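Local coordinates for protein periplasmic beta-glucosidase (Pseudomonas aeruginosa, PDB 6R5T) that probably hydrolyses terminal, non-reducing beta-D-glucosyl residues, releasing beta-D-glucose, and is captured here as an inactive mutant with lactose bound, at residues D203-P206 with P207-A210; N234-L237 with L238-L242; S390-D393 with V394-S397; G434-A437 with I438-Y441. The protein carries 1 engineered substitution. All blocks are in the same frame, centred on the assembly; numbering follows the deposited sequence.

Interaction 1 (D203-P206 with P207-A210); sequences DYLP and PYKA
The ring of Y208 leans back obliquely over the preceding turn, its CE2 coming within 3.4 Å of Y204 O. Chi1 of -50° sets CG beside the backbone N of Y208, which lets the ring end come close to residues 204 and 205. Y208 CD2 lies 4.2 Å from L205 CD2, an apolar contact. A water bridges the same two turns, donating to Y204 O at 3.1 Å and to Y208 OH at 2.9 Å. That hydroxyl is also hydrogen-bonded to D128 OD1 and L180 N, so several partners fix the end of the ring. P206 and P207 lie side by side and point the same way, with P206 CB 3.6 Å from P207 CD. Neither has an amide hydrogen to give to the preceding turn, consistent with the irregular bonding between helices 197-204 and 206-213. L205 O receives two weak bonds, from Y208 N and K209 N. Regular helical bonding is evident by A210 N to P206 O, at 2.8 Å and 155°. K209 runs straight from CB to CE and bends at chi4, its end leaving the turn for a salt bridge with D213 and a cation-pi contact with W246. The junction is part of the TIM-barrel domain: both prolines pack against helix 146-161, while Y208 meets F178 of strand 172-178 edge-to-face.

Interaction 2 (N234-L237 with L238-L242); sequences NRWL and LTDLL
R235 and T239 meet one turn apart along helix 235-245. The arginine chain is extended from CG to NE and starts with CG opposite its own backbone N (chi1 -170°), so its aliphatic part runs past the threonine, with R235 CG 3.9 Å from T239 CB. Farther out, T239 CG2 sits over one face of the guanidinium, 3.8 Å above its plane and displaced toward the rim. The threonine conformation divides its two branches: CG2 goes to the arginine, whereas OG1, on the backbone-N side, bonds to A281 O. R235 NH1 in turn bonds to Q280 O, so both polar ends are tied to the end of helix 271-281. The helix starts at an N-cap, N234, whose OD1 accepts from L237 N at 2.9 Å, with the donor 43° out of the carbonyl plane. The same OD1 lies in plane at the edge of the W236 ring. Beyond the cap the helix widens into a pi-type turn: R235 O takes both T239 N and D240 N, and L241 N reaches W236 O at 2.8 Å and L242 N reaches L237 O at 3.1 Å, each five residues back. W236 CD1 lies 4.0 Å from D240 CB, with ring and carboxylate planes 80° apart. L237 splits its methyls, CD1 approaching L241 CD2 at 4.1 Å and CD2 approaching L238 CD2 at 3.9 Å. L237, L238 and L242 all pack on F178 of barrel strand 172-178.

Interaction 3 (S390-D393 with V394-S397); sequences SQRD and VIGS
V394 CG1 packs back against the first turn, 3.4 Å from Q391 O, and I395 CG1 lies equally close, 3.4 Å from R392 O. In both residues CG1 stands between the backbone N and the carbonyl carbon (chi1 70° for V394), which directs it onto these carbonyls. R392 O is buried with no polar partner in the model. The tight side also includes the N-cap: S390 OG accepts from D393 N at 3.0 Å and donates to D393 OD2 at 2.5 Å, meeting the carboxylate from above its plane. D393 OD1 is held by Q481 N. This short helix, 391-394, follows strand 380-384 in the C-terminal domain of the family 3 glycosidase. It ends as G396 takes a positive phi of 81°, with G396 N bonded to D393 O at 2.9 Å. Looser is the arm of R392, a partly exposed residue, though I395 and G396 are buried. Its chain bends at chi2 and crosses I395 at about a right angle, bringing NH2 to G396 O. This bond is weak at 3.4 Å, though fairly straight at 161° and close to the guanidinium plane. The second terminal nitrogen, R392 NH1, makes a long, weak ion pair with E448.

Interaction 4 (G434-A437 with I438-Y441); sequences GDQA and ILDY
D440 turns back along the helix to meet Q436, one turn earlier, and the two side chains cross at about a right angle. Chi1 of -64° puts D440 CG beside its backbone N, close to the carbonyl of Q436. D440 CB starts 3.5 Å from both Q436 O and A437 O. D440 CG comes to 3.0 Å from Q436 O. At the end the oxygens separate: OD2 lies 3.3 Å from Q436 O, an acceptor it cannot bond, while OD1 accepts from Q436 NE2 at 2.8 Å. The bond is nearly straight (167°); OD1 lies in the amide plane of Q436, whereas NE2 approaches from above the carboxylate plane, the two planes being 41° apart. The glutamine reaches this position through a bend at chi2, and its OE1 is left 3.9 Å from L439 CD1. OD1 also sits near Q436 O, which accepts from D440 N at 2.8 Å; both N-H groups probably offset some of that acceptor-acceptor repulsion. Both residues are exposed and touch a crystal neighbour. Y441 bonds through its hydroxyl to S488 and stacks on F600 of the second subunit, placing this helix at the dimer interface. At the start, D435 OD1 accepts from A437 N at 2.9 Å and weakly from I438 N. The arrangement is an aspartate N-cap followed by an i to i+4 glutamine-aspartate bond on the surface of a helix.

How the interactions relate
Interactions 1 and 2 belong to the TIM-barrel domain and touch directly, L205 CD1 lying 3.9 Å from L241 CD2; their centres are 14 Å apart. Both also pack on F178, which directly follows the pocket residues K176 and H177. Interactions 3 and 4 lie in the C-terminal domain, centres 18 Å and nearest atoms about 10 Å apart, without contact. Between the domains, interactions 1 and 3 have centres 30 Å apart. None of the four contributes a residue to the sugar pocket: the side chain of Y208 is about 11 Å from a bound glucose, and those of R392 and Y441 are each about 10 Å from a bound galactose. Interaction 3 runs directly into W398 of the pocket.

Interaction 1 (D203-P206 with P207-A210)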
loop_
_atom_site.group_PDB
_atom_site.type_symbol
_atom_site.label_atom_id
_atom_site.label_comp_id
_atom_site.label_asym_id
_atom_site.label_seq_id
_atom_site.Cartn_x
_atom_site.Cartn_y
_atom_site.Cartn_z
ATOM N N ASP A 203 -1.429 -8.023 14.750
ATOM C CA ASP A 203 -1.904 -6.623 14.636
ATOM C C ASP A 203 -3.388 -6.524 14.251
ATOM O O ASP A 203 -4.031 -5.562 14.698
ATOM C CB ASP A 203 -1.096 -5.885 13.573
ATOM C CG ASP A 203 0.384 -5.745 13.923
ATOM O OD1 ASP A 203 0.710 -5.725 15.142
ATOM O OD2 ASP A 203 1.151 -5.613 12.982
ATOM N N TYR A 204 -3.924 -7.401 13.416
ATOM C CA TYR A 204 -5.252 -7.139 12.801
ATOM C C TYR A 204 -6.342 -7.972 13.455
ATOM O O TYR A 204 -7.450 -7.445 13.569
ATOM C CB TYR A 204 -5.194 -7.405 11.301
ATOM C CG TYR A 204 -4.657 -6.250 10.509
ATOM C CD1 TYR A 204 -3.294 -6.038 10.338
ATOM C CD2 TYR A 204 -5.515 -5.308 9.971
ATOM C CE1 TYR A 204 -2.831 -4.958 9.609
ATOM C CE2 TYR A 204 -5.072 -4.233 9.238
ATOM C CZ TYR A 204 -3.704 -4.035 9.082
ATOM O OH TYR A 204 -3.279 -2.941 8.388
ATOM N N LEU A 205 -6.064 -9.189 13.901
ATOM C CA LEU A 205 -7.120 -10.057 14.468
ATOM C C LEU A 205 -7.454 -9.747 15.931
ATOM O O LEU A 205 -8.582 -10.012 16.323
ATOM C CB LEU A 205 -6.735 -11.522 14.303
ATOM C CG LEU A 205 -6.793 -12.057 12.887
ATOM C CD1 LEU A 205 -6.160 -13.454 12.833
ATOM C CD2 LEU A 205 -8.219 -12.084 12.374
ATOM N N PRO A 206 -6.546 -9.264 16.813
ATOM C CA PRO A 206 -6.871 -9.110 18.229
ATOM C C PRO A 206 -8.144 -8.340 18.571
ATOM O O PRO A 206 -8.827 -8.741 19.542
ATOM C CB PRO A 206 -5.622 -8.489 18.851
ATOM C CG PRO A 206 -4.524 -9.025 17.985
ATOM C CD PRO A 206 -5.098 -9.022 16.584
ATOM N N PRO A 207 -8.560 -7.272 17.846
ATOM C CA PRO A 207 -9.813 -6.606 18.213
ATOM C C PRO A 207 -11.070 -7.477 18.075
ATOM O O PRO A 207 -11.970 -7.367 18.901
ATOM C CB PRO A 207 -9.888 -5.405 17.282
ATOM C CG PRO A 207 -8.413 -5.172 16.960
ATOM C CD PRO A 207 -7.803 -6.547 16.812
ATOM N N TYR A 208 -11.062 -8.355 17.092
ATOM C CA TYR A 208 -12.225 -9.263 16.925
ATOM C C TYR A 208 -12.223 -10.279 18.056
ATOM O O TYR A 208 -13.297 -10.538 18.622
ATOM C CB TYR A 208 -12.241 -9.964 15.576
ATOM C CG TYR A 208 -12.052 -9.062 14.398
ATOM C CD1 TYR A 208 -13.043 -8.239 13.902
ATOM C CD2 TYR A 208 -10.864 -9.103 13.722
ATOM C CE1 TYR A 208 -12.808 -7.381 12.839
ATOM C CE2 TYR A 208 -10.617 -8.287 12.632
ATOM C CZ TYR A 208 -11.583 -7.417 12.182
ATOM O OH TYR A 208 -11.343 -6.632 11.074
ATOM N N LYS A 209 -11.050 -10.803 18.407
ATOM C CA LYS A 209 -10.953 -11.731 19.541
ATOM C C LYS A 209 -11.377 -11.038 20.836
ATOM O O LYS A 209 -12.012 -11.687 21.697
ATOM C CB LYS A 209 -9.546 -12.316 19.637
ATOM C CG LYS A 209 -9.426 -13.386 20.701
ATOM C CD LYS A 209 -8.096 -14.045 20.683
ATOM C CE LYS A 209 -8.116 -15.292 21.534
ATOM N NZ LYS A 209 -8.345 -14.972 22.959
ATOM N N ALA A 210 -11.013 -9.771 21.044
ATOM C CA ALA A 210 -11.414 -9.035 22.258
ATOM C C ALA A 210 -12.938 -8.963 22.334
ATOM O O ALA A 210 -13.513 -9.066 23.461
ATOM C CB ALA A 210 -10.863 -7.630 22.194
HETATM O O HOH W 1 -8.681 -5.640 11.343
#

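Interaction 2 (N234-L237 with L238-L242)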
loop_
_atom_site.group_PDB
_atom_site.type_symbol
_atom_site.label_atom_id
_atom_site.label_comp_id
_atom_site.label_asym_id
_atom_site.label_seq_id
_atom_site.Cartn_x
_atom_site.Cartn_y
_atom_site.Cartn_z
ATOM N N ASN A 234 -14.563 -18.448 3.679
ATOM C CA ASN A 234 -13.244 -18.741 4.276
ATOM C C ASN A 234 -13.423 -19.636 5.495
ATOM O O ASN A 234 -13.657 -19.128 6.609
ATOM C CB ASN A 234 -12.533 -17.429 4.586
ATOM C CG ASN A 234 -11.059 -17.649 4.774
ATOM O OD1 ASN A 234 -10.671 -18.577 5.499
ATOM N ND2 ASN A 234 -10.254 -16.758 4.194
ATOM N N ARG A 235 -13.377 -20.954 5.284
ATOM C CA ARG A 235 -13.611 -21.900 6.389
ATOM C C ARG A 235 -12.495 -21.807 7.440
ATOM O O ARG A 235 -12.771 -21.951 8.642
ATOM C CB ARG A 235 -13.743 -23.314 5.841
ATOM C CG ARG A 235 -14.217 -24.318 6.882
ATOM C CD ARG A 235 -14.492 -25.673 6.240
ATOM N NE ARG A 235 -14.460 -26.645 7.319
ATOM C CZ ARG A 235 -15.469 -26.972 8.097
ATOM N NH1 ARG A 235 -16.684 -26.478 7.873
ATOM N NH2 ARG A 235 -15.257 -27.837 9.082
ATOM N N TRP A 236 -11.287 -21.475 7.019
ATOM C CA TRP A 236 -10.183 -21.291 7.970
ATOM C C TRP A 236 -10.584 -20.167 8.932
ATOM O O TRP A 236 -10.474 -20.275 10.168
ATOM C CB TRP A 236 -8.876 -21.035 7.214
ATOM C CG TRP A 236 -7.841 -20.582 8.171
ATOM C CD1 TRP A 236 -7.164 -21.393 9.050
ATOM C CD2 TRP A 236 -7.497 -19.221 8.489
ATOM N NE1 TRP A 236 -6.384 -20.617 9.869
ATOM C CE2 TRP A 236 -6.569 -19.291 9.544
ATOM C CE3 TRP A 236 -7.849 -17.970 7.968
ATOM C CZ2 TRP A 236 -6.000 -18.138 10.078
ATOM C CZ3 TRP A 236 -7.280 -16.833 8.498
ATOM C CH2 TRP A 236 -6.389 -16.920 9.559
ATOM N N LEU A 237 -11.035 -19.049 8.378
ATOM C CA LEU A 237 -11.369 -17.892 9.232
ATOM C C LEU A 237 -12.581 -18.170 10.120
ATOM O O LEU A 237 -12.533 -17.835 11.328
ATOM C CB LEU A 237 -11.605 -16.683 8.326
ATOM C CG LEU A 237 -11.923 -15.385 9.041
ATOM C CD1 LEU A 237 -10.672 -14.724 9.551
ATOM C CD2 LEU A 237 -12.688 -14.446 8.118
ATOM N N LEU A 238 -13.667 -18.702 9.549
ATOM C CA LEU A 238 -14.964 -18.651 10.250
ATOM C C LEU A 238 -15.128 -19.892 11.120
ATOM O O LEU A 238 -15.952 -19.852 12.024
ATOM C CB LEU A 238 -16.081 -18.568 9.219
ATOM C CG LEU A 238 -16.091 -17.333 8.352
ATOM C CD1 LEU A 238 -17.294 -17.423 7.447
ATOM C CD2 LEU A 238 -16.101 -16.076 9.191
ATOM N N THR A 239 -14.459 -20.965 10.776
ATOM C CA THR A 239 -14.580 -22.252 11.506
ATOM C C THR A 239 -13.311 -22.573 12.282
ATOM O O THR A 239 -13.400 -22.617 13.508
ATOM C CB THR A 239 -14.974 -23.401 10.576
ATOM O OG1 THR A 239 -16.251 -23.124 9.983
ATOM C CG2 THR A 239 -15.087 -24.681 11.367
ATOM N N ASP A 240 -12.178 -22.782 11.610
ATOM C CA ASP A 240 -10.931 -23.182 12.301
ATOM C C ASP A 240 -10.541 -22.120 13.343
ATOM O O ASP A 240 -10.243 -22.427 14.497
ATOM C CB ASP A 240 -9.832 -23.445 11.292
ATOM C CG ASP A 240 -10.149 -24.589 10.337
ATOM O OD1 ASP A 240 -11.103 -25.330 10.607
ATOM O OD2 ASP A 240 -9.463 -24.716 9.321
ATOM N N LEU A 241 -10.471 -20.853 12.923
ATOM C CA LEU A 241 -10.048 -19.797 13.835
ATOM C C LEU A 241 -11.198 -19.417 14.763
ATOM O O LEU A 241 -11.063 -19.514 15.978
ATOM C CB LEU A 241 -9.577 -18.614 13.002
ATOM C CG LEU A 241 -9.139 -17.436 13.863
ATOM C CD1 LEU A 241 -7.887 -17.779 14.660
ATOM C CD2 LEU A 241 -8.935 -16.216 12.973
ATOM N N LEU A 242 -12.296 -18.893 14.222
ATOM C CA LEU A 242 -13.322 -18.262 15.084
ATOM C C LEU A 242 -13.949 -19.296 16.036
ATOM O O LEU A 242 -14.170 -18.957 17.171
ATOM C CB LEU A 242 -14.379 -17.656 14.164
ATOM C CG LEU A 242 -15.558 -16.978 14.849
ATOM C CD1 LEU A 242 -15.108 -15.825 15.739
ATOM C CD2 LEU A 242 -16.568 -16.527 13.808
#

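Interaction 3 (S390-D393 with V394-S397)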
loop_
_atom_site.group_PDB
_atom_site.type_symbol
_atom_site.label_atom_id
_atom_site.label_comp_id
_atom_site.label_asym_id
_atom_site.label_seq_id
_atom_site.Cartn_x
_atom_site.Cartn_y
_atom_site.Cartn_z
ATOM N N SER A 390 -23.827 23.357 8.750
ATOM C CA SER A 390 -24.253 22.039 8.264
ATOM C C SER A 390 -24.725 21.139 9.402
ATOM O O SER A 390 -23.892 20.701 10.220
ATOM C CB SER A 390 -23.152 21.384 7.497
ATOM O OG SER A 390 -23.634 20.149 7.018
ATOM N N GLN A 391 -26.018 20.861 9.462
ATOM C CA GLN A 391 -26.550 19.847 10.390
ATOM C C GLN A 391 -26.288 18.451 9.851
ATOM O O GLN A 391 -26.023 17.590 10.645
ATOM C CB GLN A 391 -28.052 20.059 10.563
ATOM C CG GLN A 391 -28.360 21.258 11.444
ATOM C CD GLN A 391 -29.832 21.515 11.620
ATOM O OE1 GLN A 391 -30.557 21.602 10.620
ATOM N NE2 GLN A 391 -30.258 21.646 12.874
ATOM N N ARG A 392 -26.355 18.262 8.531
ATOM C CA ARG A 392 -26.188 16.912 7.953
ATOM C C ARG A 392 -24.766 16.440 8.224
ATOM O O ARG A 392 -24.569 15.230 8.538
ATOM C CB ARG A 392 -26.505 16.881 6.467
ATOM C CG ARG A 392 -26.355 15.490 5.872
ATOM C CD ARG A 392 -27.405 14.514 6.379
ATOM N NE ARG A 392 -27.169 13.139 5.956
ATOM C CZ ARG A 392 -26.328 12.298 6.566
ATOM N NH1 ARG A 392 -26.187 11.060 6.111
ATOM N NH2 ARG A 392 -25.614 12.677 7.605
ATOM N N ASP A 393 -23.785 17.335 8.135
ATOM C CA ASP A 393 -22.394 16.843 8.262
ATOM C C ASP A 393 -21.997 16.610 9.730
ATOM O O ASP A 393 -21.239 15.662 10.010
ATOM C CB ASP A 393 -21.442 17.788 7.554
ATOM C CG ASP A 393 -21.711 17.748 6.054
ATOM O OD1 ASP A 393 -21.696 16.666 5.466
ATOM O OD2 ASP A 393 -22.129 18.780 5.527
ATOM N N VAL A 394 -22.518 17.408 10.659
ATOM C CA VAL A 394 -22.002 17.324 12.048
ATOM C C VAL A 394 -22.344 15.964 12.642
ATOM O O VAL A 394 -21.549 15.464 13.462
ATOM C CB VAL A 394 -22.453 18.507 12.903
ATOM C CG1 VAL A 394 -23.955 18.435 13.190
ATOM C CG2 VAL A 394 -21.621 18.607 14.186
ATOM N N ILE A 395 -23.423 15.299 12.201
ATOM C CA ILE A 395 -23.774 13.963 12.757
ATOM C C ILE A 395 -22.947 12.849 12.128
ATOM O O ILE A 395 -23.059 11.734 12.603
ATOM C CB ILE A 395 -25.294 13.676 12.696
ATOM C CG1 ILE A 395 -25.858 13.595 11.279
ATOM C CG2 ILE A 395 -26.002 14.692 13.538
ATOM C CD1 ILE A 395 -27.298 13.139 11.244
ATOM N N GLY A 396 -22.205 13.109 11.053
ATOM C CA GLY A 396 -21.274 12.136 10.490
ATOM C C GLY A 396 -21.925 11.105 9.601
ATOM O O GLY A 396 -23.159 11.160 9.355
ATOM N N SER A 397 -21.099 10.213 9.080
ATOM C CA SER A 397 -21.579 9.005 8.394
ATOM C C SER A 397 -22.105 7.994 9.429
ATOM O O SER A 397 -21.779 8.125 10.626
ATOM C CB SER A 397 -20.510 8.423 7.528
ATOM O OG SER A 397 -19.480 7.941 8.362
#

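Interaction 4 (G434-A437 with I438-Y441)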
loop_
_atom_site.group_PDB
_atom_site.type_symbol
_atom_site.label_atom_id
_atom_site.label_comp_id
_atom_site.label_asym_id
_atom_site.label_seq_id
_atom_site.Cartn_x
_atom_site.Cartn_y
_atom_site.Cartn_z
ATOM N N GLY A 434 -15.441 22.404 -5.216
ATOM C CA GLY A 434 -15.579 23.185 -6.452
ATOM C C GLY A 434 -15.533 22.307 -7.663
ATOM O O GLY A 434 -15.635 22.835 -8.795
ATOM N N ASP A 435 -15.372 20.999 -7.501
ATOM C CA ASP A 435 -15.322 20.021 -8.609
ATOM C C ASP A 435 -16.743 19.496 -8.780
ATOM O O ASP A 435 -17.263 18.796 -7.872
ATOM C CB ASP A 435 -14.349 18.894 -8.286
ATOM C CG ASP A 435 -14.134 17.887 -9.397
ATOM O OD1 ASP A 435 -15.095 17.591 -10.107
ATOM O OD2 ASP A 435 -13.019 17.351 -9.499
ATOM N N GLN A 436 -17.402 19.816 -9.888
ATOM C CA GLN A 436 -18.821 19.432 -10.048
ATOM C C GLN A 436 -18.958 17.901 -10.058
ATOM O O GLN A 436 -19.995 17.414 -9.580
ATOM C CB GLN A 436 -19.392 20.072 -11.323
ATOM C CG GLN A 436 -20.885 19.788 -11.517
ATOM C CD GLN A 436 -21.738 20.394 -10.440
ATOM O OE1 GLN A 436 -21.634 21.583 -10.109
ATOM N NE2 GLN A 436 -22.562 19.556 -9.826
ATOM N N ALA A 437 -17.956 17.153 -10.496
ATOM C CA ALA A 437 -18.045 15.671 -10.527
ATOM C C ALA A 437 -18.089 15.143 -9.091
ATOM O O ALA A 437 -18.741 14.130 -8.837
ATOM C CB ALA A 437 -16.901 15.053 -11.307
ATOM N N ILE A 438 -17.356 15.785 -8.177
ATOM C CA ILE A 438 -17.412 15.400 -6.745
ATOM C C ILE A 438 -18.759 15.783 -6.132
ATOM O O ILE A 438 -19.345 14.945 -5.402
ATOM C CB ILE A 438 -16.198 15.982 -5.993
ATOM C CG1 ILE A 438 -14.937 15.288 -6.525
ATOM C CG2 ILE A 438 -16.391 15.796 -4.497
ATOM C CD1 ILE A 438 -13.690 15.835 -5.918
ATOM N N LEU A 439 -19.286 16.974 -6.453
ATOM C CA LEU A 439 -20.638 17.314 -5.961
ATOM C C LEU A 439 -21.635 16.305 -6.518
ATOM O O LEU A 439 -22.555 15.948 -5.768
ATOM C CB LEU A 439 -21.037 18.721 -6.383
ATOM C CG LEU A 439 -20.240 19.865 -5.777
ATOM C CD1 LEU A 439 -20.744 21.202 -6.339
ATOM C CD2 LEU A 439 -20.345 19.884 -4.276
ATOM N N ASP A 440 -21.498 15.890 -7.771
ATOM C CA ASP A 440 -22.426 14.907 -8.382
ATOM C C ASP A 440 -22.385 13.582 -7.618
ATOM O O ASP A 440 -23.442 12.980 -7.313
ATOM C CB ASP A 440 -22.102 14.633 -9.841
ATOM C CG ASP A 440 -22.265 15.851 -10.740
ATOM O OD1 ASP A 440 -22.963 16.808 -10.331
ATOM O OD2 ASP A 440 -21.669 15.780 -11.849
ATOM N N TYR A 441 -21.183 13.147 -7.264
ATOM C CA TYR A 441 -21.026 11.947 -6.435
ATOM C C TYR A 441 -21.739 12.127 -5.072
ATOM O O TYR A 441 -22.478 11.232 -4.610
ATOM C CB TYR A 441 -19.533 11.722 -6.219
ATOM C CG TYR A 441 -19.279 10.564 -5.326
ATOM C CD1 TYR A 441 -19.301 9.272 -5.846
ATOM C CD2 TYR A 441 -19.009 10.760 -3.993
ATOM C CE1 TYR A 441 -19.065 8.185 -5.016
ATOM C CE2 TYR A 441 -18.806 9.689 -3.156
ATOM C CZ TYR A 441 -18.809 8.411 -3.686
ATOM O OH TYR A 441 -18.536 7.347 -2.899
#